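Side-chain contacts in sensor protein kinase HptS (Staphylococcus aureus, PDB 6LKI), which acts as a sensor histidine kinase, this portion probably being the extracellular domain that detects the signal controlling hexose phosphate uptake: residues Ile123-Gln126 / Tyr127-Leu131; Thr25-Asn28 / Asn29-Glu33; Thr16-Gln19 / Ile20-Ile24. All blocks are in the same frame, centred on the assembly; numbering follows the deposited sequence.

Contact 1 (Ile123-Gln126 / Tyr127-Leu131); sequences IVDQ and YDNIL
Q126 and Y127 make a stacked pair at the tip of the turn. The carboxamide of Q126 lies over one face of the Y127 ring, the planes 1° apart, with Q126 CD above the centre of that ring. The bend of Q126 at chi2 (-88°) folds the amide back over its neighbour, and Q126 CG adds a CH-pi contact, 4.0 Å from the centroid of the Y127 ring.

Polar contacts hold the turn beneath. D128 N donates to D125 O at 2.8 Å, closing a type I turn, and D125 N donates to N129 O at 3.2 Å. With D128 at a positive phi of 72°, this is the type I turn plus G1 bulge of a beta hairpin, joining strands 120-125 and 130-133. The D125 carboxylate reaches across the bulge: its OD1 accepts from N129 N, although the modelled 2.4 Å is doubtfully short, while N129 ND2 to D125 OD2 is a weak bond of 3.1 Å. The strongest polar partners of D128 and N129 lie outside: R164 in a salt bridge with D128, and K143 bonded to N129 OD1.

Apolar contacts flank the ladder. V124 and I130 form a non-hydrogen-bonded antiparallel pair on one sheet face, their CG1 atoms 4.2 Å apart. I123 CG2 meets L131 CB at 4.0 Å, the two side chains crossing at about a right angle.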
ATOM      1  N   ILE B 123      -7.764  23.784  -3.885  1.00 54.73           N
ATOM      2  CA  ILE B 123      -6.625  23.711  -2.977  1.00 55.07           C
ATOM      3  C   ILE B 123      -5.444  23.156  -3.758  1.00 56.56           C
ATOM      4  O   ILE B 123      -5.517  22.040  -4.287  1.00 56.39           O
ATOM      5  CB  ILE B 123      -6.912  22.845  -1.739  1.00 50.43           C
ATOM      6  CG1 ILE B 123      -7.965  23.512  -0.853  1.00 50.28           C
ATOM      7  CG2 ILE B 123      -5.628  22.605  -0.953  1.00 53.64           C
ATOM      8  CD1 ILE B 123      -8.174  22.820   0.477  1.00 45.75           C
ATOM      9  N   VAL B 124      -4.364  23.932  -3.837  1.00 56.54           N
ATOM     10  CA  VAL B 124      -3.183  23.541  -4.593  1.00 60.18           C
ATOM     11  C   VAL B 124      -1.954  23.649  -3.702  1.00 61.42           C
ATOM     12  O   VAL B 124      -1.899  24.468  -2.780  1.00 61.19           O
ATOM     13  CB  VAL B 124      -2.996  24.396  -5.867  1.00 64.16           C
ATOM     14  CG1 VAL B 124      -4.170  24.207  -6.815  1.00 65.31           C
ATOM     15  CG2 VAL B 124      -2.814  25.860  -5.506  1.00 64.91           C
ATOM     16  N   ASP B 125      -0.962  22.812  -3.990  1.00 62.60           N
ATOM     17  CA  ASP B 125       0.306  22.860  -3.282  1.00 64.75           C
ATOM     18  C   ASP B 125       1.231  23.883  -3.943  1.00 70.56           C
ATOM     19  O   ASP B 125       0.901  24.490  -4.964  1.00 69.72           O
ATOM     20  CB  ASP B 125       0.946  21.471  -3.235  1.00 64.90           C
ATOM     21  CG  ASP B 125       1.124  20.853  -4.613  1.00 67.49           C
ATOM     22  OD1 ASP B 125       0.736  21.491  -5.613  1.00 69.56           O
ATOM     23  OD2 ASP B 125       1.649  19.722  -4.694  1.00 66.17           O
ATOM     24  N   GLN B 126       2.413  24.079  -3.353  1.00 69.91           N
ATOM     25  CA  GLN B 126       3.398  24.972  -3.956  1.00 72.15           C
ATOM     26  C   GLN B 126       3.914  24.447  -5.290  1.00 74.22           C
ATOM     27  O   GLN B 126       4.462  25.226  -6.078  1.00 77.01           O
ATOM     28  CB  GLN B 126       4.567  25.201  -2.998  1.00 72.08           C
ATOM     29  CG  GLN B 126       5.638  24.136  -3.051  1.00 75.28           C
ATOM     30  CD  GLN B 126       5.347  22.984  -2.117  1.00 75.04           C
ATOM     31  OE1 GLN B 126       4.307  22.332  -2.217  1.00 72.38           O
ATOM     32  NE2 GLN B 126       6.266  22.729  -1.195  1.00 74.18           N
ATOM     33  N   TYR B 127       3.763  23.154  -5.557  1.00 72.34           N
ATOM     34  CA  TYR B 127       4.054  22.607  -6.874  1.00 72.53           C
ATOM     35  C   TYR B 127       2.884  22.754  -7.834  1.00 73.16           C
ATOM     36  O   TYR B 127       2.984  22.303  -8.976  1.00 74.50           O
ATOM     37  CB  TYR B 127       4.459  21.134  -6.770  1.00 72.42           C
ATOM     38  CG  TYR B 127       5.489  20.863  -5.702  1.00 74.18           C
ATOM     39  CD1 TYR B 127       6.637  21.640  -5.601  1.00 74.02           C
ATOM     40  CD2 TYR B 127       5.313  19.833  -4.789  1.00 73.08           C
ATOM     41  CE1 TYR B 127       7.580  21.396  -4.624  1.00 75.39           C
ATOM     42  CE2 TYR B 127       6.249  19.581  -3.812  1.00 74.50           C
ATOM     43  CZ  TYR B 127       7.380  20.365  -3.734  1.00 77.29           C
ATOM     44  OH  TYR B 127       8.313  20.116  -2.759  1.00 79.52           O
ATOM     45  N   ASP B 128       1.789  23.379  -7.399  1.00 71.81           N
ATOM     46  CA  ASP B 128       0.628  23.685  -8.230  1.00 72.26           C
ATOM     47  C   ASP B 128      -0.204  22.455  -8.582  1.00 70.55           C
ATOM     48  O   ASP B 128      -0.953  22.484  -9.563  1.00 70.17           O
ATOM     49  CB  ASP B 128       1.035  24.419  -9.518  1.00 75.31           C
ATOM     50  CG  ASP B 128       0.973  25.928  -9.388  1.00 77.45           C
ATOM     51  OD1 ASP B 128       1.077  26.444  -8.260  1.00 75.85           O
ATOM     52  OD2 ASP B 128       0.816  26.598 -10.434  1.00 81.04           O
ATOM     53  N   ASN B 129      -0.099  21.376  -7.809  1.00 68.79           N
ATOM     54  CA  ASN B 129      -0.989  20.232  -7.976  1.00 68.26           C
ATOM     55  C   ASN B 129      -2.339  20.512  -7.326  1.00 65.80           C
ATOM     56  O   ASN B 129      -2.408  21.070  -6.229  1.00 61.60           O
ATOM     57  CB  ASN B 129      -0.387  18.974  -7.347  1.00 67.26           C
ATOM     58  CG  ASN B 129       0.886  18.517  -8.028  1.00 70.10           C
ATOM     59  OD1 ASN B 129       1.042  18.652  -9.242  1.00 72.39           O
ATOM     60  ND2 ASN B 129       1.811  17.978  -7.244  1.00 71.42           N
ATOM     61  N   ILE B 130      -3.415  20.098  -7.990  1.00 62.76           N
ATOM     62  CA  ILE B 130      -4.756  20.265  -7.438  1.00 61.73           C
ATOM     63  C   ILE B 130      -4.981  19.210  -6.361  1.00 59.46           C
ATOM     64  O   ILE B 130      -4.904  18.007  -6.629  1.00 61.09           O
ATOM     65  CB  ILE B 130      -5.830  20.174  -8.531  1.00 64.33           C
ATOM     66  CG1 ILE B 130      -5.720  21.365  -9.487  1.00 67.31           C
ATOM     67  CG2 ILE B 130      -7.219  20.122  -7.907  1.00 60.72           C
ATOM     68  CD1 ILE B 130      -6.792  21.394 -10.556  1.00 67.40           C
ATOM     69  N   LEU B 131      -5.260  19.662  -5.136  1.00 56.16           N
ATOM     70  CA  LEU B 131      -5.518  18.773  -4.013  1.00 54.90           C
ATOM     71  C   LEU B 131      -6.977  18.747  -3.580  1.00 54.19           C
ATOM     72  O   LEU B 131      -7.361  17.855  -2.815  1.00 52.07           O
ATOM     73  CB  LEU B 131      -4.648  19.162  -2.810  1.00 55.04           C
ATOM     74  CG  LEU B 131      -3.141  19.244  -3.048  1.00 55.73           C
ATOM     75  CD1 LEU B 131      -2.431  19.686  -1.780  1.00 54.72           C
ATOM     76  CD2 LEU B 131      -2.598  17.910  -3.534  1.00 54.07           C
TER

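Contact 2 (Thr25-Asn28 / Asn29-Glu33); sequences TQHN and NSFQE
H27 O, F31 and S30 form the centre of this contact. The carbonyl oxygen accepts two bonds from the same face of its plane: F31 N at 2.9 Å from H27 O, the ordinary helical bond, and S30 OG at 2.8 Å from H27 O. The hydroxyl stands above the carbonyl plane, where a chi1 of 64° places it, between its own backbone N and carbonyl carbon. H27 O also sits over one face of the F31 ring, offset toward its rim. Beside it H27 CB lies over the same ring, 3.8 Å from the F31 centroid and 20° off the normal. The imidazole of H27 and the F31 ring are oblique, with planes 39° apart.

One residue on, N28 O receives two weak bonds, from Q32 N at 3.4 Å and from Q32 NE2 at 3.5 Å. The helix is kinked where the N atoms of N29 and S30 lack bonds to the preceding turn. A water bridges part of the gap, donating to Q26 O at 2.6 Å and accepting from S30 N at 3.0 Å.

Farther out, F93 stacks on F31, and F23 stacks on H27. The H27 imidazole is fixed at both nitrogens, ND1 to F23 O and NE2 to E48 OE1. Because a carbonyl oxygen and a carboxylate oxygen both need a donor, H27 is probably protonated on both nitrogens, and therefore cationic, with the nearby E48 favouring that state.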
ATOM      1  N   THR B  25      -2.412  15.150  20.630  1.00 38.10           N
ATOM      2  CA  THR B  25      -1.575  15.361  21.773  1.00 42.33           C
ATOM      3  C   THR B  25      -2.224  14.875  23.049  1.00 39.19           C
ATOM      4  O   THR B  25      -1.631  14.215  23.831  1.00 42.99           O
ATOM      5  CB  THR B  25      -1.241  16.837  21.865  1.00 43.78           C
ATOM      6  OG1 THR B  25      -0.537  17.223  20.703  1.00 43.92           O
ATOM      7  CG2 THR B  25      -0.408  17.078  22.995  1.00 46.68           C
ATOM      8  N   GLN B  26      -3.489  15.164  23.217  1.00 39.87           N
ATOM      9  CA  GLN B  26      -4.192  14.817  24.445  1.00 41.80           C
ATOM     10  C   GLN B  26      -4.616  13.355  24.503  1.00 43.23           C
ATOM     11  O   GLN B  26      -5.018  12.890  25.575  1.00 43.08           O
ATOM     12  CB  GLN B  26      -5.416  15.721  24.616  1.00 41.36           C
ATOM     13  CG  GLN B  26      -5.061  17.188  24.805  1.00 46.08           C
ATOM     14  CD  GLN B  26      -6.277  18.078  24.972  1.00 47.68           C
ATOM     15  OE1 GLN B  26      -7.375  17.740  24.530  1.00 52.71           O
ATOM     16  NE2 GLN B  26      -6.084  19.225  25.611  1.00 51.45           N
ATOM     17  N   HIS B  27      -4.528  12.621  23.394  1.00 45.25           N
ATOM     18  CA  HIS B  27      -4.931  11.221  23.346  1.00 44.14           C
ATOM     19  C   HIS B  27      -3.752  10.268  23.199  1.00 45.51           C
ATOM     20  O   HIS B  27      -3.963   9.060  23.042  1.00 47.06           O
ATOM     21  CB  HIS B  27      -5.921  10.994  22.202  1.00 42.68           C
ATOM     22  CG  HIS B  27      -7.338  11.313  22.559  1.00 43.15           C
ATOM     23  ND1 HIS B  27      -7.820  12.603  22.607  1.00 43.43           N
ATOM     24  CD2 HIS B  27      -8.377  10.509  22.888  1.00 42.94           C
ATOM     25  CE1 HIS B  27      -9.095  12.581  22.951  1.00 43.76           C
ATOM     26  NE2 HIS B  27      -9.458  11.322  23.126  1.00 47.17           N
ATOM     27  N   ASN B  28      -2.564  10.805  23.189  1.00 45.48           N
ATOM     28  CA  ASN B  28      -1.363  10.031  23.110  1.00 49.75           C
ATOM     29  C   ASN B  28      -1.255   8.916  24.148  1.00 49.04           C
ATOM     30  O   ASN B  28      -1.087   7.793  23.847  1.00 46.44           O
ATOM     31  CB  ASN B  28      -0.216  10.965  23.321  1.00 51.28           C
ATOM     32  CG  ASN B  28       1.056  10.388  22.872  1.00 55.74           C
ATOM     33  OD1 ASN B  28       1.910   9.994  23.656  1.00 59.07           O
ATOM     34  ND2 ASN B  28       1.198  10.322  21.593  1.00 54.31           N
ATOM     35  N   ASN B  29      -1.339   9.289  25.392  1.00 45.75           N
ATOM     36  CA  ASN B  29      -1.233   8.341  26.495  1.00 47.59           C
ATOM     37  C   ASN B  29      -2.415   7.382  26.514  1.00 45.16           C
ATOM     38  O   ASN B  29      -2.254   6.198  26.831  1.00 45.86           O
ATOM     39  CB  ASN B  29      -1.129   9.089  27.823  1.00 50.42           C
ATOM     40  CG  ASN B  29       0.184   9.833  27.973  1.00 53.99           C
ATOM     41  OD1 ASN B  29       0.205  11.019  28.303  1.00 56.86           O
ATOM     42  ND2 ASN B  29       1.289   9.137  27.734  1.00 53.86           N
ATOM     43  N   SER B  30      -3.610   7.873  26.176  1.00 41.13           N
ATOM     44  CA  SER B  30      -4.788   7.012  26.185  1.00 43.77           C
ATOM     45  C   SER B  30      -4.713   5.961  25.085  1.00 41.28           C
ATOM     46  O   SER B  30      -5.120   4.811  25.290  1.00 38.18           O
ATOM     47  CB  SER B  30      -6.055   7.855  26.041  1.00 43.93           C
ATOM     48  OG  SER B  30      -6.095   8.506  24.783  1.00 49.58           O
ATOM     49  N   PHE B  31      -4.192   6.333  23.915  1.00 41.12           N
ATOM     50  CA  PHE B  31      -4.096   5.382  22.811  1.00 40.08           C
ATOM     51  C   PHE B  31      -3.135   4.246  23.139  1.00 40.94           C
ATOM     52  O   PHE B  31      -3.377   3.095  22.759  1.00 37.29           O
ATOM     53  CB  PHE B  31      -3.662   6.102  21.535  1.00 40.10           C
ATOM     54  CG  PHE B  31      -4.747   6.929  20.907  1.00 39.98           C
ATOM     55  CD1 PHE B  31      -6.076   6.719  21.236  1.00 40.21           C
ATOM     56  CD2 PHE B  31      -4.438   7.916  19.986  1.00 43.65           C
ATOM     57  CE1 PHE B  31      -7.076   7.479  20.659  1.00 44.75           C
ATOM     58  CE2 PHE B  31      -5.434   8.679  19.405  1.00 39.84           C
ATOM     59  CZ  PHE B  31      -6.754   8.459  19.742  1.00 43.99           C
ATOM     60  N   GLN B  32      -2.044   4.546  23.849  1.00 39.27           N
ATOM     61  CA  GLN B  32      -1.096   3.508  24.238  1.00 41.41           C
ATOM     62  C   GLN B  32      -1.701   2.489  25.194  1.00 43.25           C
ATOM     63  O   GLN B  32      -1.109   1.422  25.391  1.00 44.40           O
ATOM     64  CB  GLN B  32       0.145   4.145  24.869  1.00 45.43           C
ATOM     65  CG  GLN B  32       0.889   5.090  23.940  1.00 46.70           C
ATOM     66  CD  GLN B  32       2.142   5.664  24.569  1.00 55.19           C
ATOM     67  OE1 GLN B  32       3.026   4.927  25.005  1.00 58.31           O
ATOM     68  NE2 GLN B  32       2.224   6.989  24.620  1.00 52.58           N
ATOM     69  N   GLU B  33      -2.856   2.788  25.786  1.00 39.60           N
ATOM     70  CA  GLU B  33      -3.563   1.861  26.658  1.00 45.13           C
ATOM     71  C   GLU B  33      -4.643   1.069  25.933  1.00 45.41           C
ATOM     72  O   GLU B  33      -5.255   0.184  26.539  1.00 47.45           O
ATOM     73  CB  GLU B  33      -4.192   2.622  27.831  1.00 47.74           C
ATOM     74  CG  GLU B  33      -3.190   3.201  28.815  1.00 52.61           C
ATOM     75  CD  GLU B  33      -2.414   2.128  29.550  1.00 61.74           C
ATOM     76  OE1 GLU B  33      -1.168   2.213  29.591  1.00 64.91           O
ATOM     77  OE2 GLU B  33      -3.051   1.198  30.088  1.00 68.38           O
TER
HETATM   78  O   HOH W   1      -3.998  10.802  26.739  1.00 44.77           O

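Contact 3 (Thr16-Gln19 / Ile20-Ile24); sequences TEKQ and IQTFI
E17 and Q21 meet because both chains bend at chi2, to -89° in E17 and -68° in Q21. E17 leaves the backbone with CG opposite its own N and then turns along the helix, while Q21 folds back to meet it. Q21 NE2 donates to E17 OE2 at 2.7 Å with an N-H...O angle of 164°. The approach is unsymmetrical: E17 OE2 lies close to the amide plane of Q21, yet the donor comes from above the carboxylate plane. Q21 CG packs alongside, 3.5 Å from E17 OE2. The other end of the amide, Q21 OE1, is bonded to H89 on strand 84-92, which fixes its rotation and leaves NE2 directed at E17.

The backbone beneath is regular. Q21 N donates to E17 O at 3.1 Å, T22 N to K18 O at 2.9 Å and F23 N to Q19 O at 3.0 Å. K18 bends over T22, but that pair is modelled too close for its polar details to be trusted.

I20 CG1 covers T16 O at 3.4 Å, on a helix side that meets F86 and I102, and F23 packs on L49 and L52 of helix 39-55. The Q21-E17 bond is an ordinary i to i+4 pair; buried T16, I20 and F23 against exposed K18 make the helix amphipathic, and the long N-terminal helix lying along two successive antiparallel sheets is consistent with a double Cache sensor domain.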
ATOM      1  N   THR B  16      -9.745  24.046  12.482  1.00 40.25           N
ATOM      2  CA  THR B  16     -10.013  22.611  12.488  1.00 41.47           C
ATOM      3  C   THR B  16      -8.723  21.805  12.586  1.00 37.44           C
ATOM      4  O   THR B  16      -8.655  20.816  13.324  1.00 36.59           O
ATOM      5  CB  THR B  16     -10.797  22.219  11.234  1.00 42.43           C
ATOM      6  OG1 THR B  16     -12.075  22.865  11.246  1.00 40.92           O
ATOM      7  CG2 THR B  16     -10.998  20.709  11.171  1.00 38.26           C
ATOM      8  N   GLU B  17      -7.686  22.218  11.854  1.00 38.39           N
ATOM      9  CA  GLU B  17      -6.419  21.497  11.901  1.00 40.29           C
ATOM     10  C   GLU B  17      -5.788  21.578  13.286  1.00 37.64           C
ATOM     11  O   GLU B  17      -5.174  20.612  13.754  1.00 38.23           O
ATOM     12  CB  GLU B  17      -5.463  22.042  10.840  1.00 40.45           C
ATOM     13  CG  GLU B  17      -4.406  21.043  10.402  1.00 38.79           C
ATOM     14  CD  GLU B  17      -3.159  21.100  11.261  1.00 39.61           C
ATOM     15  OE1 GLU B  17      -2.993  22.087  12.008  1.00 38.31           O
ATOM     16  OE2 GLU B  17      -2.341  20.159  11.186  1.00 41.96           O
ATOM     17  N   LYS B  18      -5.926  22.726  13.954  1.00 41.02           N
ATOM     18  CA  LYS B  18      -5.444  22.861  15.327  1.00 42.33           C
ATOM     19  C   LYS B  18      -6.152  21.880  16.251  1.00 40.76           C
ATOM     20  O   LYS B  18      -5.514  21.216  17.079  1.00 38.70           O
ATOM     21  CB  LYS B  18      -5.641  24.305  15.801  1.00 43.97           C
ATOM     22  CG  LYS B  18      -5.350  24.585  17.280  1.00 53.59           C
ATOM     23  CD  LYS B  18      -6.588  24.420  18.166  1.00 59.69           C
ATOM     24  CE  LYS B  18      -6.207  23.876  19.527  1.00 65.23           C
ATOM     25  NZ  LYS B  18      -7.365  23.328  20.283  1.00 57.00           N
ATOM     26  N   GLN B  19      -7.478  21.783  16.127  1.00 38.20           N
ATOM     27  CA  GLN B  19      -8.239  20.881  16.985  1.00 40.57           C
ATOM     28  C   GLN B  19      -7.836  19.431  16.768  1.00 36.60           C
ATOM     29  O   GLN B  19      -7.840  18.638  17.718  1.00 35.00           O
ATOM     30  CB  GLN B  19      -9.737  21.065  16.738  1.00 41.76           C
ATOM     31  CG  GLN B  19     -10.218  22.487  16.960  1.00 46.14           C
ATOM     32  CD  GLN B  19     -11.388  22.566  17.917  1.00 53.26           C
ATOM     33  OE1 GLN B  19     -12.215  21.656  17.981  1.00 55.96           O
ATOM     34  NE2 GLN B  19     -11.462  23.654  18.674  1.00 58.31           N
ATOM     35  N   ILE B  20      -7.478  19.066  15.535  1.00 34.78           N
ATOM     36  CA  ILE B  20      -7.001  17.710  15.271  1.00 32.98           C
ATOM     37  C   ILE B  20      -5.681  17.466  15.993  1.00 34.04           C
ATOM     38  O   ILE B  20      -5.500  16.446  16.668  1.00 33.16           O
ATOM     39  CB  ILE B  20      -6.865  17.469  13.757  1.00 35.24           C
ATOM     40  CG1 ILE B  20      -8.242  17.492  13.087  1.00 35.25           C
ATOM     41  CG2 ILE B  20      -6.155  16.151  13.493  1.00 32.23           C
ATOM     42  CD1 ILE B  20      -8.188  17.392  11.575  1.00 35.41           C
ATOM     43  N   GLN B  21      -4.743  18.407  15.870  1.00 36.14           N
ATOM     44  CA  GLN B  21      -3.434  18.233  16.492  1.00 33.48           C
ATOM     45  C   GLN B  21      -3.543  18.172  18.011  1.00 36.28           C
ATOM     46  O   GLN B  21      -2.854  17.374  18.659  1.00 36.97           O
ATOM     47  CB  GLN B  21      -2.494  19.361  16.065  1.00 39.64           C
ATOM     48  CG  GLN B  21      -2.245  19.430  14.564  1.00 36.98           C
ATOM     49  CD  GLN B  21      -1.442  18.251  14.040  1.00 40.11           C
ATOM     50  OE1 GLN B  21      -0.862  17.485  14.811  1.00 40.21           O
ATOM     51  NE2 GLN B  21      -1.400  18.104  12.722  1.00 40.47           N
ATOM     52  N   THR B  22      -4.405  19.008  18.567  1.00 35.79           N
ATOM     53  CA  THR B  22      -4.628  19.014  19.989  1.00 34.36           C
ATOM     54  C   THR B  22      -5.227  17.716  20.436  1.00 37.48           C
ATOM     55  O   THR B  22      -4.867  17.208  21.434  1.00 35.62           O
ATOM     56  CB  THR B  22      -5.561  20.145  20.412  1.00 39.79           C
ATOM     57  OG1 THR B  22      -4.997  21.387  20.094  1.00 40.62           O
ATOM     58  CG2 THR B  22      -5.821  20.112  21.871  1.00 40.94           C
ATOM     59  N   PHE B  23      -6.156  17.203  19.670  1.00 32.99           N
ATOM     60  CA  PHE B  23      -6.738  15.904  19.924  1.00 37.51           C
ATOM     61  C   PHE B  23      -5.660  14.828  20.012  1.00 34.78           C
ATOM     62  O   PHE B  23      -5.641  14.063  20.907  1.00 36.30           O
ATOM     63  CB  PHE B  23      -7.791  15.580  18.864  1.00 35.23           C
ATOM     64  CG  PHE B  23      -8.261  14.154  18.874  1.00 36.98           C
ATOM     65  CD1 PHE B  23      -9.345  13.793  19.588  1.00 39.48           C
ATOM     66  CD2 PHE B  23      -7.619  13.196  18.146  1.00 37.44           C
ATOM     67  CE1 PHE B  23      -9.781  12.499  19.595  1.00 39.41           C
ATOM     68  CE2 PHE B  23      -8.038  11.905  18.135  1.00 39.34           C
ATOM     69  CZ  PHE B  23      -9.115  11.551  18.878  1.00 37.51           C
ATOM     70  N   ILE B  24      -4.754  14.831  19.068  1.00 35.43           N
ATOM     71  CA  ILE B  24      -3.697  13.862  19.050  1.00 36.19           C
ATOM     72  C   ILE B  24      -2.825  13.957  20.294  1.00 37.61           C
ATOM     73  O   ILE B  24      -2.543  12.988  20.916  1.00 39.28           O
ATOM     74  CB  ILE B  24      -2.867  13.973  17.788  1.00 20.00           C
ATOM     75  CG1 ILE B  24      -3.707  13.611  16.603  1.00 20.00           C
ATOM     76  CG2 ILE B  24      -1.750  12.991  17.832  1.00 20.00           C
ATOM     77  CD1 ILE B  24      -4.254  12.222  16.695  1.00 20.00           C
TER

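From the N terminus, contact 3 comes first and contact 2 follows directly, both on helix 2-31. Each spans turns of that helix and closes no longer loop. Their centres are 14 Å apart, and they touch where F31 CZ lies 4.0 Å from F23 CZ, so the two share packing across their junction and the N29-S30 kink. Contact 1 comes about ninety residues later and closes the short hairpin loop between strands 120-125 and 130-133. The three lie in series, none nested or crossing. Contact 1 is centred 23 Å from contact 3 and 33 Å from contact 2: it belongs to the second sheet, whereas the helical pair lies against the first, with strand 84-92 touching all three.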